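Local coordinates for receptor-like protein kinase ANXUR1 (Arabidopsis thaliana, PDB 6FIG) that is a receptor kinase with a tandem malectin-like ectodomain, involved in plant reproduction and probably sensing extracellular signals at the cell surface, at residues Arg56-Pro61 with Ala149-Asn154; Pro61-Ile66 with Ser137-Pro142. All coordinates share one frame; numbering follows the deposited sequence.

Contact 1. Residues Arg56-Pro61 with Ala149-Asn154; sequences RIFTAP and AFAFIN. With CA (calcium ion), chain I.
Arg56 and Ile153 form an antiparallel hydrogen-bonded pair. Arg56 N gives a bond of 3.0 Å to Ile153 O, and Ile153 N returns one to Arg56 O. The latter oxygen also receives a CA-H...O contact from Phe152 CA. The side chain of Arg56 leads away from Ile153 to a salt bridge between its NE and Asp25. Ile57, the non-hydrogen-bonded partner of Phe152, divides its branches between two phenylalanines: CD1 lies 3.7 Å from Phe152 CB, while CG2, anti to the backbone N (chi1 -49°, with CG1 beside the N), lies 3.8 Å from Phe150 CD1. This ladder joins strands 54-58 and 151-161 of the malectin-like domain, a beta-sandwich fold, and just beyond it Asn154 O binds a calcium ion at 2.4 Å, together with Ser7, Cys8, Pro51 and Thr54. Phe58 pairs with Ala151 through two nearly straight bonds, 174° at the hydrogen of Phe58 N and 169° at that of Ala151 N. Its ring, on the same face as Ile153, receives Ala151 CB at the edge, and its CE2 meets Ile153 CG2 at 3.7 Å, the two side chains lying alongside each other. At Thr59 the contact thins to CG2 against Phe150 CB, 4.3 Å apart.

Contact 2. Residues Pro61-Ile66 with Ser137-Pro142; sequences PATYEI and SIKFTP
An antiparallel ladder in a five-stranded sheet of the malectin-like domain joins strands 62-67 and 135-142. Two hydrogen-bonded pairs hold it. Ala62 N bonds to Phe140 O, and the return bond from Phe140 N to Ala62 O is the shortest of the ladder at 2.8 Å. Tyr64 and Ile138 exchange a similar pair of bonds. At the intervening non-hydrogen-bonded pair Thr63-Lys139, CA-H...O contacts run from Thr63 CA to Ile138 O and from Lys139 CA to Ala62 O.

The side chains of Ala62, Tyr64, Ile138 and Phe140 share the buried face. Tyr64 CE2 meets Phe140 CE1 at 3.7 Å, with the ring planes at 71° and the Phe140 atom at the edge of the tyrosine ring. Tyr64 OH is hydrogen-bonded to Asp25, which probably helps to hold the far end of the ring. Farther along, the ends of two isoleucines meet, Ile66 CD1 lying 3.8 Å from Ile138 CD1.

The other face is more polar. The extended chain of Lys139, with CG anti to the backbone N (chi1 -179°), passes Thr63 OG1 at 3.7 Å from CG and carries CE to Pro61 CB. Glu65 and Ser137 are bridged by a water, 2.7 Å from Glu65 OE2, to which it donates, and 2.6 Å from Ser137 OG; Glu65 OE1 makes a salt bridge with Lys30.

Strand 62-67 has strand 29-31 on its other side, and strand 135-142 continues the sheet to strand 95-99. The buried face packs on strand 151-161, where Tyr64 and Phe140 both touch Ile153 and Ile66 touches Val158.

Contacts 1 and 2 share Pro61, where the chain turns from strand 54-58 into strand 62-67; strands 135-142 and 151-161 likewise follow each other, so contact 2 is nested inside the loop closed by contact 1. Their centres lie about 10 Å apart, and the two ladders belong to different sheets that face each other. Between them Tyr64 OH lies 3.5 Å from Arg56 CD and 3.7 Å from Phe58 CZ, while Asp25 is shared between them, with a salt bridge to Arg56 NE and a hydrogen bond to Tyr64 OH. The Phe58 and Phe140 rings also meet, with planes at about 35°. Contact 1 supplies a calcium ligand, Asn154 O; the Tyr64 side chain remains about 9 Å from the ion.

Contact 1. Residues Arg56-Pro61 with Ala149-Asn154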
# COMPACT_ATOMS: atom_id res chain seq x y z
N ARG A 56 13.73 4.44 21.48
CA ARG A 56 13.51 3.78 22.74
C ARG A 56 14.88 3.28 23.19
O ARG A 56 15.63 2.74 22.39
CB ARG A 56 12.53 2.63 22.57
CG ARG A 56 12.13 2.01 23.89
CD ARG A 56 10.95 1.08 23.76
NE ARG A 56 9.72 1.80 23.43
CZ ARG A 56 8.97 2.50 24.27
NH1 ARG A 56 9.29 2.64 25.56
NH2 ARG A 56 7.87 3.08 23.80
N ILE A 57 15.17 3.41 24.48
CA ILE A 57 16.46 3.05 25.05
C ILE A 57 16.24 1.90 26.04
O ILE A 57 15.36 1.99 26.90
CB ILE A 57 17.10 4.23 25.81
CG1 ILE A 57 17.08 5.53 24.97
CG2 ILE A 57 18.53 3.90 26.22
CD1 ILE A 57 17.86 5.47 23.68
N PHE A 58 17.03 0.83 25.90
CA PHE A 58 16.96 -0.36 26.75
C PHE A 58 18.26 -0.51 27.53
O PHE A 58 19.32 -0.63 26.93
CB PHE A 58 16.74 -1.63 25.92
CG PHE A 58 15.56 -1.58 24.99
CD1 PHE A 58 14.28 -1.49 25.51
CD2 PHE A 58 15.74 -1.64 23.61
CE1 PHE A 58 13.18 -1.46 24.67
CE2 PHE A 58 14.63 -1.60 22.76
CZ PHE A 58 13.36 -1.51 23.30
N THR A 59 18.18 -0.52 28.86
CA THR A 59 19.37 -0.77 29.69
C THR A 59 19.41 -2.19 30.26
O THR A 59 20.31 -2.52 31.03
CB THR A 59 19.50 0.27 30.80
OG1 THR A 59 18.35 0.20 31.64
CG2 THR A 59 19.61 1.65 30.20
N ALA A 60 18.43 -2.99 29.87
CA ALA A 60 18.39 -4.42 30.16
C ALA A 60 17.55 -5.04 29.04
O ALA A 60 16.97 -4.31 28.22
CB ALA A 60 17.78 -4.67 31.55
N PRO A 61 17.49 -6.38 28.96
CA PRO A 61 16.78 -6.96 27.83
C PRO A 61 15.32 -6.54 27.73
O PRO A 61 14.67 -6.23 28.74
CB PRO A 61 16.90 -8.48 28.07
CG PRO A 61 18.12 -8.63 28.88
CD PRO A 61 18.13 -7.42 29.79
N ALA A 149 26.86 -0.78 28.79
CA ALA A 149 26.24 -1.15 27.50
C ALA A 149 24.74 -0.97 27.58
O ALA A 149 24.12 -1.38 28.56
CB ALA A 149 26.55 -2.59 27.11
N PHE A 150 24.18 -0.35 26.54
CA PHE A 150 22.74 -0.23 26.39
C PHE A 150 22.37 -0.47 24.92
O PHE A 150 23.21 -0.42 24.02
CB PHE A 150 22.25 1.13 26.87
CG PHE A 150 22.74 2.29 26.05
CD1 PHE A 150 21.94 2.83 25.05
CD2 PHE A 150 23.99 2.84 26.27
CE1 PHE A 150 22.38 3.89 24.27
CE2 PHE A 150 24.44 3.92 25.52
CZ PHE A 150 23.64 4.44 24.52
N ALA A 151 21.10 -0.75 24.70
CA ALA A 151 20.56 -0.94 23.35
C ALA A 151 19.63 0.21 23.03
O ALA A 151 19.10 0.88 23.93
CB ALA A 151 19.84 -2.27 23.25
N PHE A 152 19.42 0.46 21.75
CA PHE A 152 18.47 1.47 21.33
C PHE A 152 17.91 1.08 19.99
O PHE A 152 18.49 0.25 19.27
CB PHE A 152 19.09 2.88 21.29
CG PHE A 152 20.03 3.12 20.15
CD1 PHE A 152 21.31 2.58 20.16
CD2 PHE A 152 19.63 3.86 19.05
CE1 PHE A 152 22.17 2.78 19.09
CE2 PHE A 152 20.48 4.06 17.98
CZ PHE A 152 21.75 3.52 17.99
N ILE A 153 16.78 1.68 19.66
CA ILE A 153 16.11 1.43 18.37
C ILE A 153 15.31 2.69 18.04
O ILE A 153 14.67 3.27 18.91
CB ILE A 153 15.21 0.17 18.45
CG1 ILE A 153 14.53 -0.15 17.11
CG2 ILE A 153 14.18 0.27 19.58
CD1 ILE A 153 15.47 -0.62 16.01
N ASN A 154 15.35 3.11 16.78
CA ASN A 154 14.57 4.27 16.34
C ASN A 154 13.30 3.90 15.58
O ASN A 154 12.28 4.59 15.68
CB ASN A 154 15.42 5.19 15.49
CG ASN A 154 16.63 5.69 16.25
OD1 ASN A 154 17.67 5.05 16.24
ND2 ASN A 154 16.48 6.83 16.92
CA CA I . 11.65 6.79 16.45

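Contact 2. Residues Pro61-Ile66 with Ser137-Pro142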
# COMPACT_ATOMS: atom_id res chain seq x y z
N PRO A 61 17.49 -6.38 28.96
CA PRO A 61 16.78 -6.96 27.83
C PRO A 61 15.32 -6.54 27.73
O PRO A 61 14.67 -6.23 28.74
CB PRO A 61 16.90 -8.48 28.07
CG PRO A 61 18.12 -8.63 28.88
CD PRO A 61 18.13 -7.42 29.79
N ALA A 62 14.82 -6.49 26.50
CA ALA A 62 13.44 -6.13 26.25
C ALA A 62 12.99 -6.81 24.98
O ALA A 62 13.81 -7.05 24.07
CB ALA A 62 13.32 -4.61 26.11
N THR A 63 11.71 -7.15 24.89
CA THR A 63 11.18 -7.87 23.73
C THR A 63 9.92 -7.18 23.22
O THR A 63 9.05 -6.77 24.03
CB THR A 63 10.85 -9.34 24.08
OG1 THR A 63 12.04 -10.00 24.54
CG2 THR A 63 10.27 -10.09 22.87
N TYR A 64 9.82 -7.06 21.90
CA TYR A 64 8.59 -6.76 21.19
C TYR A 64 7.95 -8.07 20.73
O TYR A 64 8.66 -9.01 20.36
CB TYR A 64 8.83 -5.94 19.93
CG TYR A 64 9.37 -4.55 20.17
CD1 TYR A 64 8.51 -3.46 20.24
CD2 TYR A 64 10.71 -4.34 20.31
CE1 TYR A 64 9.00 -2.19 20.42
CE2 TYR A 64 11.22 -3.07 20.51
CZ TYR A 64 10.35 -2.00 20.57
OH TYR A 64 10.84 -0.74 20.76
N GLU A 65 6.62 -8.10 20.71
CA GLU A 65 5.87 -9.20 20.11
C GLU A 65 4.94 -8.62 19.05
O GLU A 65 4.07 -7.79 19.35
CB GLU A 65 5.10 -9.98 21.17
CG GLU A 65 6.01 -10.92 21.95
CD GLU A 65 5.29 -11.84 22.93
OE1 GLU A 65 4.05 -11.90 22.94
OE2 GLU A 65 6.00 -12.52 23.69
N ILE A 66 5.13 -9.06 17.80
CA ILE A 66 4.39 -8.51 16.68
C ILE A 66 3.58 -9.64 16.04
O ILE A 66 4.16 -10.65 15.64
CB ILE A 66 5.37 -7.85 15.70
CG1 ILE A 66 5.89 -6.55 16.36
CG2 ILE A 66 4.71 -7.54 14.35
CD1 ILE A 66 7.05 -5.94 15.67
N SER A 137 8.83 -12.43 17.81
CA SER A 137 9.49 -11.90 18.99
C SER A 137 10.83 -11.26 18.67
O SER A 137 11.73 -11.95 18.20
CB SER A 137 9.68 -13.01 19.99
OG SER A 137 8.41 -13.49 20.41
N ILE A 138 10.95 -9.95 18.89
CA ILE A 138 12.17 -9.22 18.56
C ILE A 138 12.79 -8.81 19.88
O ILE A 138 12.22 -7.98 20.61
CB ILE A 138 11.92 -7.96 17.72
CG1 ILE A 138 11.16 -8.32 16.44
CG2 ILE A 138 13.25 -7.29 17.39
CD1 ILE A 138 10.66 -7.10 15.71
N LYS A 139 13.93 -9.41 20.20
CA LYS A 139 14.57 -9.27 21.51
C LYS A 139 15.83 -8.44 21.39
O LYS A 139 16.72 -8.78 20.59
CB LYS A 139 14.93 -10.62 22.11
CG LYS A 139 15.58 -10.50 23.48
CD LYS A 139 15.76 -11.85 24.14
CE LYS A 139 15.85 -11.64 25.64
NZ LYS A 139 16.31 -12.82 26.41
N PHE A 140 15.90 -7.37 22.19
CA PHE A 140 17.06 -6.50 22.31
C PHE A 140 17.79 -6.82 23.59
O PHE A 140 17.21 -6.73 24.66
CB PHE A 140 16.64 -5.02 22.30
CG PHE A 140 16.16 -4.54 20.96
CD1 PHE A 140 14.88 -4.83 20.51
CD2 PHE A 140 17.01 -3.81 20.11
CE1 PHE A 140 14.44 -4.39 19.26
CE2 PHE A 140 16.58 -3.37 18.87
CZ PHE A 140 15.30 -3.67 18.43
N THR A 141 19.07 -7.19 23.52
CA THR A 141 19.85 -7.54 24.68
C THR A 141 21.13 -6.73 24.74
O THR A 141 22.05 -6.99 23.95
CB THR A 141 20.24 -9.03 24.68
OG1 THR A 141 19.06 -9.81 24.57
CG2 THR A 141 21.01 -9.39 25.95
N PRO A 142 21.23 -5.76 25.67
CA PRO A 142 22.48 -5.03 25.85
C PRO A 142 23.65 -6.00 26.12
O PRO A 142 23.45 -7.05 26.75
CB PRO A 142 22.21 -4.16 27.09
CG PRO A 142 20.74 -3.97 27.08
CD PRO A 142 20.17 -5.26 26.57
O HOH W 1 8.18 -13.87 23.02